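PDB 2J0W: lysine-sensitive aspartokinase 3 from Escherichia coli, which catalyses the ATP-dependent phosphorylation of L-aspartate to 4-phospho-L-aspartate, the first step toward lysine, and is inhibited allosterically by lysine. Local coordinates for residues R232-A237 against K442-L447; E411-R416 against G433-Q438; D241-A246 against L298-A303. One frame throughout, in Å; residues are numbered along the deposited sequence.

Overall arrangement
Contacts 1 and 3 both tie the kinase domain to the C-terminal regulatory half, whereas contact 2 lies within that half. The centre of contact 1 is about 15 Å from those of contacts 2 and 3, which are themselves about 23 Å apart and do not touch. Helix 436-448 serves contacts 1 and 2, and they meet where V233 CG1 packs 3.4 Å from E437 CG. Contact 3 adjoins contact 1 through L302, whose CD1 is 3.4 Å from L443 CB. Only contact 1 holds a nucleotide ligand, through R232 and ADP; in contact 3 the side chain of I243 is about 9 Å from ADP, and contact 2 lies away from the annotated sites.

Contact 1: R232-A237 against K442-L447; sequences RVVSAA and KLHSNL. With ADP (adenosine-5'-diphosphate), chain D.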
# COMPACT_ATOMS: atom_id res chain seq x y z
N ARG A 232 -28.78 8.87 5.90
CA ARG A 232 -29.32 9.29 4.62
C ARG A 232 -29.10 8.26 3.54
O ARG A 232 -29.59 8.42 2.43
CB ARG A 232 -28.70 10.60 4.17
CG ARG A 232 -28.74 11.65 5.23
CD ARG A 232 -28.34 13.00 4.68
NE ARG A 232 -28.39 13.99 5.75
CZ ARG A 232 -28.36 15.30 5.56
NH1 ARG A 232 -28.28 15.78 4.32
NH2 ARG A 232 -28.41 16.12 6.60
N VAL A 233 -28.34 7.21 3.87
CA VAL A 233 -28.09 6.13 2.92
C VAL A 233 -28.72 4.83 3.41
O VAL A 233 -29.24 4.04 2.63
CB VAL A 233 -26.59 5.86 2.71
CG1 VAL A 233 -26.39 5.23 1.32
CG2 VAL A 233 -25.77 7.12 2.88
N VAL A 234 -28.64 4.62 4.72
CA VAL A 234 -29.20 3.44 5.35
C VAL A 234 -30.25 3.87 6.36
O VAL A 234 -29.93 4.29 7.47
CB VAL A 234 -28.09 2.60 6.06
CG1 VAL A 234 -28.67 1.32 6.68
CG2 VAL A 234 -27.02 2.26 5.05
N SER A 235 -31.50 3.79 5.92
CA SER A 235 -32.65 4.16 6.73
C SER A 235 -32.61 3.35 8.03
O SER A 235 -32.80 3.87 9.14
CB SER A 235 -33.93 3.84 5.95
OG SER A 235 -33.74 4.05 4.56
N ALA A 236 -32.33 2.06 7.88
CA ALA A 236 -32.25 1.14 9.00
C ALA A 236 -30.97 1.32 9.81
O ALA A 236 -30.60 0.43 10.58
CB ALA A 236 -32.34 -0.27 8.50
N ALA A 237 -30.30 2.45 9.64
CA ALA A 237 -29.06 2.70 10.37
C ALA A 237 -29.35 2.78 11.85
O ALA A 237 -30.28 3.47 12.26
CB ALA A 237 -28.44 3.99 9.91
N LYS A 442 -26.24 -3.07 1.08
CA LYS A 442 -26.06 -4.50 1.12
C LYS A 442 -25.22 -4.96 2.31
O LYS A 442 -25.61 -5.89 3.00
CB LYS A 442 -25.44 -5.01 -0.18
CG LYS A 442 -26.43 -5.07 -1.33
CD LYS A 442 -27.63 -5.96 -1.01
CE LYS A 442 -28.64 -5.97 -2.15
NZ LYS A 442 -27.99 -6.31 -3.46
N LEU A 443 -24.09 -4.30 2.55
CA LEU A 443 -23.22 -4.66 3.67
C LEU A 443 -23.91 -4.51 5.01
O LEU A 443 -24.10 -5.48 5.75
CB LEU A 443 -21.97 -3.78 3.70
CG LEU A 443 -20.95 -3.88 2.57
CD1 LEU A 443 -19.84 -2.90 2.87
CD2 LEU A 443 -20.40 -5.29 2.45
N HIS A 444 -24.28 -3.27 5.31
CA HIS A 444 -24.96 -2.90 6.55
C HIS A 444 -26.03 -3.91 6.91
O HIS A 444 -26.15 -4.34 8.07
CB HIS A 444 -25.59 -1.51 6.37
CG HIS A 444 -26.03 -0.88 7.65
ND1 HIS A 444 -27.31 -0.98 8.13
CD2 HIS A 444 -25.33 -0.17 8.57
CE1 HIS A 444 -27.39 -0.37 9.30
NE2 HIS A 444 -26.20 0.13 9.59
N SER A 445 -26.81 -4.29 5.90
CA SER A 445 -27.90 -5.24 6.05
C SER A 445 -27.48 -6.54 6.73
O SER A 445 -27.84 -6.76 7.89
CB SER A 445 -28.52 -5.53 4.67
OG SER A 445 -29.62 -6.40 4.79
N ASN A 446 -26.71 -7.38 6.04
CA ASN A 446 -26.29 -8.64 6.64
C ASN A 446 -25.10 -8.32 7.55
O ASN A 446 -24.15 -9.10 7.63
CB ASN A 446 -25.87 -9.66 5.56
CG ASN A 446 -24.46 -9.44 5.06
OD1 ASN A 446 -24.16 -8.38 4.53
ND2 ASN A 446 -23.58 -10.43 5.24
N LEU A 447 -25.14 -7.19 8.25
CA LEU A 447 -24.04 -6.82 9.14
C LEU A 447 -24.44 -6.13 10.45
O LEU A 447 -23.78 -6.30 11.49
CB LEU A 447 -23.05 -5.94 8.38
CG LEU A 447 -21.58 -6.28 8.65
CD1 LEU A 447 -20.64 -5.59 7.66
CD2 LEU A 447 -21.26 -5.88 10.07
PB ADP D . -23.47 20.15 10.99
O1B ADP D . -24.21 19.95 12.25
O2B ADP D . -23.73 21.51 10.38
O3B ADP D . -21.93 19.92 11.18
PA ADP D . -23.41 18.25 8.79
O1A ADP D . -24.34 18.19 7.63
O2A ADP D . -22.05 18.80 8.51
O3A ADP D . -24.05 19.08 9.96
O5' ADP D . -23.38 16.71 9.27
C5' ADP D . -24.45 15.92 9.88
C4' ADP D . -24.79 14.81 8.90
O4' ADP D . -23.72 13.89 8.53
C3' ADP D . -25.91 13.86 9.24
O3' ADP D . -27.09 14.69 9.14
C2' ADP D . -25.74 12.81 8.17
O2' ADP D . -26.34 13.22 6.95
C1' ADP D . -24.27 12.69 8.01
N9 ADP D . -23.64 11.39 8.54
C8 ADP D . -22.79 10.67 7.78
N7 ADP D . -22.32 9.57 8.34
C5 ADP D . -22.88 9.59 9.56
C6 ADP D . -22.77 8.65 10.65
N6 ADP D . -22.03 7.59 10.62
N1 ADP D . -23.52 8.98 11.79
C2 ADP D . -24.33 10.13 11.87
N3 ADP D . -24.44 11.01 10.83
C4 ADP D . -23.72 10.71 9.73
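R232 NH2 is gripped from two sources: it donates a bent hydrogen bond of 3.2 Å to ADP O3' (140° at the hydrogen) and forms a salt bridge with D222 OD2. Further along the same loop, V234 meets H444, whose imidazole is held at both nitrogens, NE2 by T228 OG1 and ND1 by E449 OE2. Histidine suits this place because one flat ring offers two polar atoms and still has a face for packing. V234 uses that face, its CG1 methyl lying 3.0 Å above the ring plane and displaced toward the rim, a tight fit. CG1 stands anti to the backbone N of V234 (chi1 -178°), which carries it over the ring. On the ring's edge, near its plane, the carbonyl oxygen A236 O lies 3.5 Å from H444 CE1. A type I turn from V234 to A237 also brings A237 CA to 3.7 Å from H444 CE1, obliquely to the ring. Alanine's small side chain is consistent with so close an approach of loop and helix. H444 reaches the loop because its CG is anti to its own backbone N (chi1 -166°), and F448 and L302 pack against it as well. Two hydrogen bonds and a methyl thus limit the rotation of the ring that joins the C-terminal helix to the nucleotide-binding loop. Separately, the carboxylate of E449 beside ND1 would probably polarise the imidazole.

Contact 2: E411-R416 against G433-Q438; sequences EPFNIR and GEDAEQ
F413 turns its ring so that Q438 meets it at the edge while D435 approaches obliquely. The ring and the amide of Q438 are almost perpendicular, their planes 84° apart. Q438 NE2 lies near the ring plane, 3.6 Å from F413 CE2, and Q438 CD lies 3.8 Å from F413 CZ. The amide nitrogen thus faces aromatic C-H groups and not the pi cloud, and the meeting is one of van der Waals contact. Glutamine is long enough for this: its CG is anti to the backbone N (chi1 -170°) and the chain runs extended beyond it, so that the amide reaches the ring from the first turn of the helix. D435 comes at the ring obliquely, its carboxylate plane 44° from it. Its OD1 stands 3.7 Å from F413 CD2, and its CB packs 4.0 Å from the same carbon. P412, the neighbour in sequence, lays its CG 4.0 Å above one face of the ring. A phenylalanine suits the site because a buried apolar disc can pack against the CB and OD1 of D435 and the amide of Q438. The backbone of F413 hydrogen-bonds to the second subunit, which places the loop at the dimer interface. Helix 402-407, strands 417-420 and 426-432, then helix 436-448 follow in order, consistent with the alpha-beta-beta-alpha part of an ACT domain.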
# COMPACT_ATOMS: atom_id res chain seq x y z
N GLU A 411 -20.78 -9.65 -4.78
CA GLU A 411 -20.53 -10.46 -5.97
C GLU A 411 -20.86 -9.69 -7.24
O GLU A 411 -20.05 -9.64 -8.17
CB GLU A 411 -21.34 -11.75 -5.93
CG GLU A 411 -21.39 -12.49 -7.26
CD GLU A 411 -22.16 -13.79 -7.17
OE1 GLU A 411 -23.01 -13.92 -6.26
OE2 GLU A 411 -21.91 -14.67 -8.01
N PRO A 412 -22.05 -9.09 -7.30
CA PRO A 412 -22.49 -8.32 -8.47
C PRO A 412 -21.71 -7.03 -8.79
O PRO A 412 -22.05 -6.33 -9.76
CB PRO A 412 -23.96 -8.04 -8.13
CG PRO A 412 -23.94 -7.94 -6.63
CD PRO A 412 -23.10 -9.13 -6.27
N PHE A 413 -20.68 -6.72 -8.01
CA PHE A 413 -19.92 -5.49 -8.23
C PHE A 413 -18.46 -5.58 -8.64
O PHE A 413 -17.87 -6.66 -8.67
CB PHE A 413 -20.00 -4.62 -6.97
CG PHE A 413 -21.39 -4.37 -6.50
CD1 PHE A 413 -21.78 -4.77 -5.23
CD2 PHE A 413 -22.31 -3.72 -7.31
CE1 PHE A 413 -23.07 -4.52 -4.77
CE2 PHE A 413 -23.60 -3.46 -6.86
CZ PHE A 413 -23.98 -3.87 -5.58
N ASN A 414 -17.88 -4.43 -8.95
CA ASN A 414 -16.48 -4.38 -9.33
C ASN A 414 -15.67 -3.75 -8.22
O ASN A 414 -15.75 -2.55 -7.99
CB ASN A 414 -16.29 -3.54 -10.60
CG ASN A 414 -14.81 -3.27 -10.88
OD1 ASN A 414 -14.05 -4.18 -11.20
ND2 ASN A 414 -14.41 -2.01 -10.74
N ILE A 415 -14.91 -4.56 -7.50
CA ILE A 415 -14.09 -3.98 -6.47
C ILE A 415 -12.81 -3.59 -7.19
O ILE A 415 -12.18 -4.42 -7.84
CB ILE A 415 -13.85 -4.98 -5.38
CG1 ILE A 415 -15.23 -5.44 -4.90
CG2 ILE A 415 -13.01 -4.36 -4.26
CD1 ILE A 415 -15.23 -6.23 -3.65
N ARG A 416 -12.46 -2.31 -7.09
CA ARG A 416 -11.29 -1.76 -7.78
C ARG A 416 -10.01 -1.70 -6.97
O ARG A 416 -8.90 -1.69 -7.53
CB ARG A 416 -11.61 -0.36 -8.28
CG ARG A 416 -10.45 0.33 -8.98
CD ARG A 416 -10.15 -0.30 -10.33
NE ARG A 416 -9.04 0.37 -11.00
CZ ARG A 416 -7.76 0.10 -10.78
NH1 ARG A 416 -7.41 -0.84 -9.91
NH2 ARG A 416 -6.82 0.79 -11.42
N GLY A 433 -18.51 4.87 -8.45
CA GLY A 433 -19.45 5.77 -7.83
C GLY A 433 -20.93 5.38 -7.82
O GLY A 433 -21.53 5.30 -6.75
N GLU A 434 -21.51 5.15 -8.99
CA GLU A 434 -22.93 4.80 -9.08
C GLU A 434 -23.42 3.61 -8.25
O GLU A 434 -24.59 3.57 -7.86
CB GLU A 434 -23.34 4.58 -10.54
CG GLU A 434 -22.39 3.72 -11.35
CD GLU A 434 -21.10 4.45 -11.70
OE1 GLU A 434 -20.02 4.07 -11.18
OE2 GLU A 434 -21.17 5.42 -12.48
N ASP A 435 -22.54 2.66 -7.97
CA ASP A 435 -22.93 1.48 -7.18
C ASP A 435 -22.64 1.70 -5.69
O ASP A 435 -22.99 0.87 -4.84
CB ASP A 435 -22.16 0.24 -7.66
CG ASP A 435 -22.37 -0.07 -9.14
OD1 ASP A 435 -21.67 -0.95 -9.67
OD2 ASP A 435 -23.24 0.58 -9.77
N ALA A 436 -22.02 2.83 -5.38
CA ALA A 436 -21.64 3.17 -4.01
C ALA A 436 -22.66 2.89 -2.90
O ALA A 436 -22.40 2.07 -2.02
CB ALA A 436 -21.22 4.63 -3.95
N GLU A 437 -23.80 3.57 -2.92
CA GLU A 437 -24.79 3.37 -1.87
C GLU A 437 -25.40 1.98 -1.79
O GLU A 437 -25.59 1.45 -0.68
CB GLU A 437 -25.88 4.44 -1.98
CG GLU A 437 -25.35 5.85 -1.84
CD GLU A 437 -26.44 6.89 -1.74
OE1 GLU A 437 -27.43 6.79 -2.50
OE2 GLU A 437 -26.30 7.81 -0.92
N GLN A 438 -25.72 1.37 -2.93
CA GLN A 438 -26.30 0.03 -2.91
C GLN A 438 -25.36 -0.94 -2.17
O GLN A 438 -25.81 -1.88 -1.50
CB GLN A 438 -26.56 -0.48 -4.34
CG GLN A 438 -27.38 -1.76 -4.35
CD GLN A 438 -27.45 -2.43 -5.72
OE1 GLN A 438 -28.03 -3.50 -5.87
NE2 GLN A 438 -26.84 -1.80 -6.71

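Contact 3: D241-A246 against L298-A303; sequences DEIAFA and LFRALA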
# COMPACT_ATOMS: atom_id res chain seq x y z
N ASP A 241 -24.66 4.40 20.81
CA ASP A 241 -24.61 5.14 22.07
C ASP A 241 -23.23 5.54 22.58
O ASP A 241 -23.08 6.60 23.20
CB ASP A 241 -25.36 4.36 23.15
CG ASP A 241 -26.82 4.11 22.79
OD1 ASP A 241 -27.53 5.10 22.46
OD2 ASP A 241 -27.26 2.94 22.84
N GLU A 242 -22.22 4.72 22.35
CA GLU A 242 -20.89 5.08 22.83
C GLU A 242 -19.80 4.42 21.99
O GLU A 242 -19.93 3.26 21.61
CB GLU A 242 -20.72 4.70 24.30
CG GLU A 242 -19.46 5.25 24.95
CD GLU A 242 -19.29 4.82 26.40
OE1 GLU A 242 -19.21 3.60 26.64
OE2 GLU A 242 -19.23 5.70 27.28
N ILE A 243 -18.74 5.18 21.70
CA ILE A 243 -17.61 4.70 20.89
C ILE A 243 -16.31 5.37 21.33
O ILE A 243 -16.34 6.35 22.08
CB ILE A 243 -17.81 5.03 19.39
CG1 ILE A 243 -16.75 4.30 18.57
CG2 ILE A 243 -17.69 6.53 19.17
CD1 ILE A 243 -16.96 4.38 17.08
N ALA A 244 -15.18 4.85 20.85
CA ALA A 244 -13.85 5.37 21.21
C ALA A 244 -13.18 6.16 20.09
O ALA A 244 -13.48 5.99 18.90
CB ALA A 244 -12.92 4.23 21.64
N PHE A 245 -12.26 7.03 20.51
CA PHE A 245 -11.50 7.92 19.62
C PHE A 245 -11.05 7.35 18.28
O PHE A 245 -11.55 7.77 17.23
CB PHE A 245 -10.29 8.48 20.37
CG PHE A 245 -10.65 9.49 21.42
CD1 PHE A 245 -11.71 10.37 21.21
CD2 PHE A 245 -9.90 9.60 22.58
CE1 PHE A 245 -12.01 11.35 22.13
CE2 PHE A 245 -10.20 10.58 23.53
CZ PHE A 245 -11.25 11.45 23.31
N ALA A 246 -10.11 6.41 18.29
CA ALA A 246 -9.62 5.87 17.03
C ALA A 246 -10.74 5.29 16.19
O ALA A 246 -10.73 5.44 14.96
CB ALA A 246 -8.53 4.83 17.28
N LEU A 298 -16.99 -6.05 16.65
CA LEU A 298 -16.01 -6.41 15.65
C LEU A 298 -16.27 -5.48 14.49
O LEU A 298 -15.37 -5.11 13.75
CB LEU A 298 -16.18 -7.86 15.22
CG LEU A 298 -15.10 -8.38 14.26
CD1 LEU A 298 -13.75 -8.38 14.96
CD2 LEU A 298 -15.46 -9.78 13.80
N PHE A 299 -17.54 -5.09 14.35
CA PHE A 299 -17.95 -4.18 13.28
C PHE A 299 -18.81 -3.07 13.86
O PHE A 299 -19.95 -3.32 14.25
CB PHE A 299 -18.77 -4.93 12.23
CG PHE A 299 -18.07 -6.12 11.63
CD1 PHE A 299 -16.72 -6.08 11.33
CD2 PHE A 299 -18.79 -7.27 11.31
CE1 PHE A 299 -16.08 -7.16 10.72
CE2 PHE A 299 -18.17 -8.35 10.69
CZ PHE A 299 -16.81 -8.30 10.40
N ARG A 300 -18.29 -1.84 13.90
CA ARG A 300 -19.07 -0.72 14.43
C ARG A 300 -19.92 -0.12 13.34
O ARG A 300 -21.13 0.04 13.52
CB ARG A 300 -18.17 0.39 14.97
CG ARG A 300 -17.61 0.16 16.35
CD ARG A 300 -18.54 0.59 17.48
NE ARG A 300 -17.78 0.62 18.72
CZ ARG A 300 -18.28 0.81 19.94
NH1 ARG A 300 -19.59 0.99 20.10
NH2 ARG A 300 -17.47 0.82 20.99
N ALA A 301 -19.30 0.22 12.22
CA ALA A 301 -20.04 0.86 11.15
C ALA A 301 -19.35 0.84 9.80
O ALA A 301 -18.26 0.30 9.63
CB ALA A 301 -20.34 2.28 11.53
N LEU A 302 -20.02 1.45 8.83
CA LEU A 302 -19.52 1.58 7.48
C LEU A 302 -19.49 3.07 7.18
O LEU A 302 -20.35 3.82 7.63
CB LEU A 302 -20.46 0.87 6.50
CG LEU A 302 -20.69 -0.61 6.76
CD1 LEU A 302 -21.78 -1.12 5.83
CD2 LEU A 302 -19.40 -1.39 6.55
N ALA A 303 -18.48 3.50 6.43
CA ALA A 303 -18.32 4.90 6.06
C ALA A 303 -18.08 4.99 4.56
O ALA A 303 -17.35 4.18 3.98
CB ALA A 303 -17.15 5.51 6.81
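R300, I243 and E242 have the most surface buried here, and the arginine carries the contact. Its guanidinium lies against I243, whose CG1 stands 3.8 Å above one face, offset toward the rim, with R300 NE as its nearest atom. The two side chains run alongside each other, pointing opposite ways, and I243 CD1 also rests 4.1 Å from R300 CD. I243 presents CG1 and CD1 because CG1 is anti to its backbone N (chi1 -170°). An isoleucine suits the place: its branched surface packs on the flat, poorly hydrated face of the cation and also touches A248 and M251 of the following helix. The E242 contribution comes from the backbone. Its carbonyl oxygen lies 2.7 Å from R300 NH1, placed obliquely to the guanidinium, while its carboxylate is turned elsewhere, E242 OE1 being 6.5 Å from R300 NH2. The firm polar partner is E247, whose OE2 forms a salt bridge with R300 NE. E247 OE1 accepts a hydrogen bond from the backbone N of A244, the N-cap residue of helix 245-253, so one glutamate joins the helix start to the arginine. With a leucine in place of this arginine, E247 OE2 would probably lose its cationic mate and I243 the flat group that its CG1 packs against. R300 begins its reach from an irregular strand: R300 and A301 both face I392, a classic beta bulge in the antiparallel regulatory sheet, from which the arginine crosses to strand 239-244 of the kinase domain's mixed sheet, just before helix 245-253.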